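Local atomic coordinates of hypothetical protein BT_3535 (Bacteroides thetaiotaomicron VPI-5482, PDB entry 3KNY), a protein that is of unknown function, a two-domain member of the BT_3535-like family and probably a lipoprotein. Residues E66-E71 with A98-T103; Y125-C130 with A144-K149. One frame throughout, in Å; residues are numbered along the deposited sequence.

Interaction 1: residues E66-E71 with A98-T103; sequences EKRKKE and ADEDGT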
# COMPACT_ATOMS: atom_id res chain seq x y z
N GLU A 66 -22.39 2.35 4.28
CA GLU A 66 -22.37 1.61 5.54
C GLU A 66 -21.90 0.18 5.28
O GLU A 66 -21.12 -0.35 6.06
CB GLU A 66 -23.73 1.65 6.26
CG GLU A 66 -24.20 3.06 6.69
CD GLU A 66 -23.14 3.85 7.48
OE1 GLU A 66 -22.52 3.30 8.41
OE2 GLU A 66 -22.92 5.04 7.16
N LYS A 67 -22.36 -0.43 4.19
CA LYS A 67 -21.89 -1.77 3.81
C LYS A 67 -20.35 -1.78 3.74
O LYS A 67 -19.70 -2.69 4.24
CB LYS A 67 -22.46 -2.20 2.45
CG LYS A 67 -22.20 -3.68 2.08
CD LYS A 67 -22.03 -3.92 0.56
CE LYS A 67 -20.71 -3.34 0.04
NZ LYS A 67 -20.30 -3.81 -1.32
N ARG A 68 -19.80 -0.73 3.13
CA ARG A 68 -18.36 -0.59 2.96
C ARG A 68 -17.66 -0.34 4.28
O ARG A 68 -16.67 -1.01 4.58
CB ARG A 68 -18.04 0.53 1.97
CG ARG A 68 -16.55 0.72 1.68
CD ARG A 68 -15.90 -0.55 1.14
NE ARG A 68 -14.47 -0.38 0.85
CZ ARG A 68 -13.65 -1.38 0.49
NH1 ARG A 68 -14.11 -2.62 0.38
NH2 ARG A 68 -12.35 -1.15 0.25
N LYS A 69 -18.15 0.61 5.07
CA LYS A 69 -17.57 0.84 6.40
C LYS A 69 -17.46 -0.46 7.19
O LYS A 69 -16.47 -0.68 7.90
CB LYS A 69 -18.41 1.81 7.25
CG LYS A 69 -18.22 3.28 6.97
CD LYS A 69 -18.74 4.09 8.16
CE LYS A 69 -19.48 5.34 7.70
NZ LYS A 69 -18.68 6.10 6.69
N LYS A 70 -18.48 -1.31 7.11
CA LYS A 70 -18.47 -2.58 7.82
C LYS A 70 -17.29 -3.40 7.31
O LYS A 70 -16.49 -3.90 8.09
CB LYS A 70 -19.76 -3.36 7.64
CG LYS A 70 -19.87 -4.53 8.60
CD LYS A 70 -21.20 -5.27 8.47
CE LYS A 70 -21.53 -6.04 9.74
NZ LYS A 70 -20.34 -6.76 10.28
N GLU A 71 -17.19 -3.50 5.98
CA GLU A 71 -16.07 -4.22 5.36
C GLU A 71 -14.72 -3.71 5.90
O GLU A 71 -13.95 -4.48 6.51
CB GLU A 71 -16.13 -4.10 3.82
CG GLU A 71 -17.12 -5.07 3.17
CD GLU A 71 -17.38 -4.79 1.69
OE1 GLU A 71 -16.62 -4.02 1.07
OE2 GLU A 71 -18.36 -5.35 1.15
N ALA A 98 -9.06 0.36 -0.85
CA ALA A 98 -9.64 0.53 -2.18
C ALA A 98 -10.96 1.28 -2.06
O ALA A 98 -11.61 1.26 -1.00
CB ALA A 98 -9.86 -0.79 -2.84
N ASP A 99 -11.35 1.95 -3.14
CA ASP A 99 -12.63 2.63 -3.19
C ASP A 99 -13.76 1.60 -3.28
O ASP A 99 -13.53 0.40 -3.48
CB ASP A 99 -12.70 3.55 -4.41
CG ASP A 99 -11.87 4.81 -4.24
OD1 ASP A 99 -12.02 5.50 -3.21
OD2 ASP A 99 -11.09 5.11 -5.16
N GLU A 100 -14.99 2.09 -3.15
CA GLU A 100 -16.17 1.24 -3.30
C GLU A 100 -16.46 1.04 -4.81
O GLU A 100 -17.12 0.06 -5.17
CB GLU A 100 -17.37 1.83 -2.54
CG GLU A 100 -18.35 0.79 -1.95
CD GLU A 100 -19.42 1.39 -1.01
OE1 GLU A 100 -19.30 2.57 -0.62
OE2 GLU A 100 -20.37 0.67 -0.64
N ASP A 101 -15.93 1.93 -5.67
CA ASP A 101 -16.11 1.82 -7.15
C ASP A 101 -16.01 0.36 -7.58
O ASP A 101 -15.02 -0.28 -7.30
CB ASP A 101 -15.13 2.73 -7.96
CG ASP A 101 -13.62 2.47 -7.67
OD1 ASP A 101 -13.13 1.32 -7.78
OD2 ASP A 101 -12.90 3.45 -7.39
N GLY A 102 -17.05 -0.18 -8.20
CA GLY A 102 -17.11 -1.61 -8.52
C GLY A 102 -17.18 -1.93 -10.00
O GLY A 102 -16.29 -1.51 -10.76
N THR A 103 -18.23 -2.68 -10.38
CA THR A 103 -18.60 -3.13 -11.76
C THR A 103 -19.27 -4.51 -11.67
O THR A 103 -19.07 -5.23 -10.69
CB THR A 103 -17.43 -3.20 -12.83
OG1 THR A 103 -17.23 -1.92 -13.43
CG2 THR A 103 -17.75 -4.20 -13.95

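Interaction 2: residues Y125-C130 with A144-K149; sequences YKTNGC and AVTYKK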
# COMPACT_ATOMS: atom_id res chain seq x y z
N TYR A 125 -16.32 -6.31 -9.54
CA TYR A 125 -15.09 -6.30 -10.33
C TYR A 125 -14.31 -5.00 -10.18
O TYR A 125 -14.69 -3.98 -10.77
CB TYR A 125 -15.42 -6.52 -11.80
CG TYR A 125 -15.30 -7.95 -12.26
CD1 TYR A 125 -14.03 -8.55 -12.38
CD2 TYR A 125 -16.43 -8.72 -12.59
CE1 TYR A 125 -13.89 -9.87 -12.79
CE2 TYR A 125 -16.31 -10.04 -13.01
CZ TYR A 125 -15.04 -10.62 -13.11
OH TYR A 125 -14.89 -11.93 -13.52
N LYS A 126 -13.19 -5.03 -9.46
CA LYS A 126 -12.48 -3.81 -9.08
C LYS A 126 -11.00 -3.75 -9.45
O LYS A 126 -10.33 -4.77 -9.50
CB LYS A 126 -12.60 -3.62 -7.55
CG LYS A 126 -14.00 -3.87 -6.95
CD LYS A 126 -14.32 -2.97 -5.75
CE LYS A 126 -13.64 -3.38 -4.46
NZ LYS A 126 -13.75 -2.31 -3.41
N THR A 127 -10.50 -2.54 -9.68
CA THR A 127 -9.07 -2.26 -9.77
C THR A 127 -8.60 -1.47 -8.56
O THR A 127 -9.31 -0.61 -8.07
CB THR A 127 -8.73 -1.44 -11.01
OG1 THR A 127 -9.36 -2.03 -12.15
CG2 THR A 127 -7.23 -1.45 -11.25
N ASN A 128 -7.41 -1.76 -8.07
CA ASN A 128 -6.81 -0.99 -7.01
C ASN A 128 -5.32 -1.01 -7.29
O ASN A 128 -4.84 -1.78 -8.09
CB ASN A 128 -7.14 -1.55 -5.62
CG ASN A 128 -6.69 -0.62 -4.45
OD1 ASN A 128 -6.20 -1.10 -3.41
ND2 ASN A 128 -6.86 0.69 -4.61
N GLY A 129 -4.59 -0.13 -6.65
CA GLY A 129 -3.21 0.09 -7.00
C GLY A 129 -2.47 0.54 -5.78
O GLY A 129 -3.03 0.71 -4.73
N CYS A 130 -1.20 0.81 -5.94
CA CYS A 130 -0.35 0.86 -4.79
C CYS A 130 1.05 1.37 -5.12
O CYS A 130 1.67 0.85 -6.03
CB CYS A 130 -0.26 -0.58 -4.37
SG CYS A 130 0.47 -0.63 -2.97
N ALA A 144 -0.58 -2.41 -9.73
CA ALA A 144 -2.03 -2.33 -10.01
C ALA A 144 -2.58 -3.76 -10.07
O ALA A 144 -1.90 -4.66 -10.49
CB ALA A 144 -2.29 -1.61 -11.29
N VAL A 145 -3.81 -3.97 -9.67
CA VAL A 145 -4.38 -5.31 -9.51
C VAL A 145 -5.83 -5.25 -9.88
O VAL A 145 -6.53 -4.34 -9.46
CB VAL A 145 -4.34 -5.77 -8.03
CG1 VAL A 145 -4.99 -7.09 -7.89
CG2 VAL A 145 -2.92 -5.84 -7.54
N THR A 146 -6.29 -6.23 -10.65
CA THR A 146 -7.70 -6.34 -10.97
C THR A 146 -8.20 -7.59 -10.32
O THR A 146 -7.54 -8.61 -10.40
CB THR A 146 -7.94 -6.38 -12.46
OG1 THR A 146 -7.60 -5.10 -12.99
CG2 THR A 146 -9.39 -6.67 -12.76
N TYR A 147 -9.36 -7.52 -9.69
CA TYR A 147 -9.88 -8.65 -8.94
C TYR A 147 -11.39 -8.68 -8.86
O TYR A 147 -12.07 -7.70 -9.18
CB TYR A 147 -9.30 -8.65 -7.52
CG TYR A 147 -9.55 -7.37 -6.72
CD1 TYR A 147 -8.76 -6.24 -6.90
CD2 TYR A 147 -10.56 -7.32 -5.76
CE1 TYR A 147 -8.98 -5.07 -6.16
CE2 TYR A 147 -10.78 -6.16 -5.00
CZ TYR A 147 -9.99 -5.04 -5.22
OH TYR A 147 -10.21 -3.91 -4.49
N LYS A 148 -11.90 -9.82 -8.41
CA LYS A 148 -13.31 -10.02 -8.16
C LYS A 148 -13.47 -10.25 -6.66
O LYS A 148 -12.79 -11.08 -6.07
CB LYS A 148 -13.80 -11.23 -8.94
CG LYS A 148 -15.19 -11.06 -9.53
CD LYS A 148 -15.70 -12.36 -10.12
CE LYS A 148 -15.84 -13.44 -9.04
NZ LYS A 148 -16.93 -14.40 -9.38
N LYS A 149 -14.34 -9.47 -6.05
CA LYS A 149 -14.61 -9.59 -4.62
C LYS A 149 -16.02 -10.17 -4.46
O LYS A 149 -16.94 -9.76 -5.16
CB LYS A 149 -14.49 -8.23 -3.92
CG LYS A 149 -14.73 -8.29 -2.41
CD LYS A 149 -14.61 -6.92 -1.76
CE LYS A 149 -15.31 -6.87 -0.40
NZ LYS A 149 -16.78 -6.70 -0.57

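Interaction 1: residues E66-E71 with A98-T103
The guanidinium of Arg68 has Asp99 O over one face, 4.1 Å above its plane and offset toward the rim, while Glu71 OE1 and Ala98 N lie at its edge. Its NH2 gives a hydrogen bond of 2.8 Å to Ala98 O. This bond is bent, 134° at the hydrogen, and the donor sits above the carbonyl plane of Ala98. The carboxylate of Glu100 is the second flat group, and its plane is turned 22° from the guanidinium. Even so, the two make no salt bridge, because the side chains slide past each other in opposite directions: Glu100 CD comes to 3.4 Å from Arg68 CB, at the root of the arginine, while the guanidinium travels on beyond it. With CG anti to the backbone N (chi1 -178°) and a single bend at chi2, the Arg68 chain leaves the helix toward the loop.

The contact docks the first turns of helix 66-84 against the loop that follows strand 93-97. One turn along the helix, Glu71 OE1 accepts a hydrogen bond of 3.0 Å from Arg68 NH1, part of a salt bridge and nearly in the guanidinium plane, and Glu71 OE2 faces Lys67 NZ at 3.5 Å; the three residues form a salt-bridge network along the helix. An i to i+3 spacing suits the arginine and glutamate to this pairing, and NH1 also reaches Pro218 O. Replacing Arg68 with an alanine would probably leave Glu71 OE1 without its guanidinium partner and Ala98 O without this donor from the helix. Glu100, extended beyond CG, has its strongest polar partner in Ser65, whose OG it meets through OE2; Lys67 NZ stands 4.5 Å from the same oxygen, beyond salt-bridge range.

Interaction 2: residues Y125-C130 with A144-K149
Lys126 and Tyr147 face each other as a hydrogen-bonded pair in the antiparallel beta hairpin of strands 124-134 and 140-149. Lys126 N reaches Tyr147 O at 2.9 Å and Tyr147 N returns the bond to Lys126 O, both nearly straight. Followed outward, the lysine first sets CB over one face of the Tyr147 ring, offset toward the rim, in a CH-pi contact 4.2 Å from the centroid. From CG, bent at chi2, the chain runs to CD, which packs against Asp101 O; a second bend at chi3 then brings CE alongside the phenol oxygen, 3.5 Å from Tyr147 OH. The tip, NZ, passes on to Asp99 O and to the terminal carboxylate of Pro218, which also receives a hydrogen bond from Tyr147 OH. A lysine suits this buried place because its aliphatic stem can cover an aromatic ring while its ammonium finds an anion and a carbonyl further out.

The tyrosine ring is brought across to the partner strand by a chi1 of 57°, which puts CG between the backbone N and the carbonyl carbon; its CE1 edge then meets Asn128 CB. Asn128 and Val145 form the next hydrogen-bonded pair, and Val145 also packs on Met216 of strand 204-217.

The opposite face of the sheet carries Tyr125, Thr127, Thr146 and Lys148. The hydroxyls Thr127 OG1 and Thr146 OG1 lie 3.6 Å apart without a hydrogen bond; beta-branched threonines suit the extended backbone. Where Gly129 pairs with Ala144, the absence of a side chain accompanies a CA to CA separation of 4.0 Å. At the other end, Lys148 lays its stem across the exposed Tyr125 ring, with CG over the centre, 3.6 Å from the centroid, and CD 3.5 Å from Tyr125 OH.

In the fold
Interactions 1 and 2 have centres 13 Å apart and meet directly at two polar links. Glu71 OE2 of the helix pairs with Lys149 NZ of the hairpin in a salt bridge of 2.7 Å, and Lys126 NZ probably donates to Asp99 O, also at 2.7 Å. Beyond the second of these, Ala98 CB packs 3.5 Å from Tyr147 OH. The loop 98-103 is thus held by the helix through Arg68 and by the hairpin through Lys126. The carboxylate of the last residue, Pro218, lies where the two interactions meet and serves both; two positive groups gathered there, beside a phenol, probably offset its charge. No active site or ligand is known here.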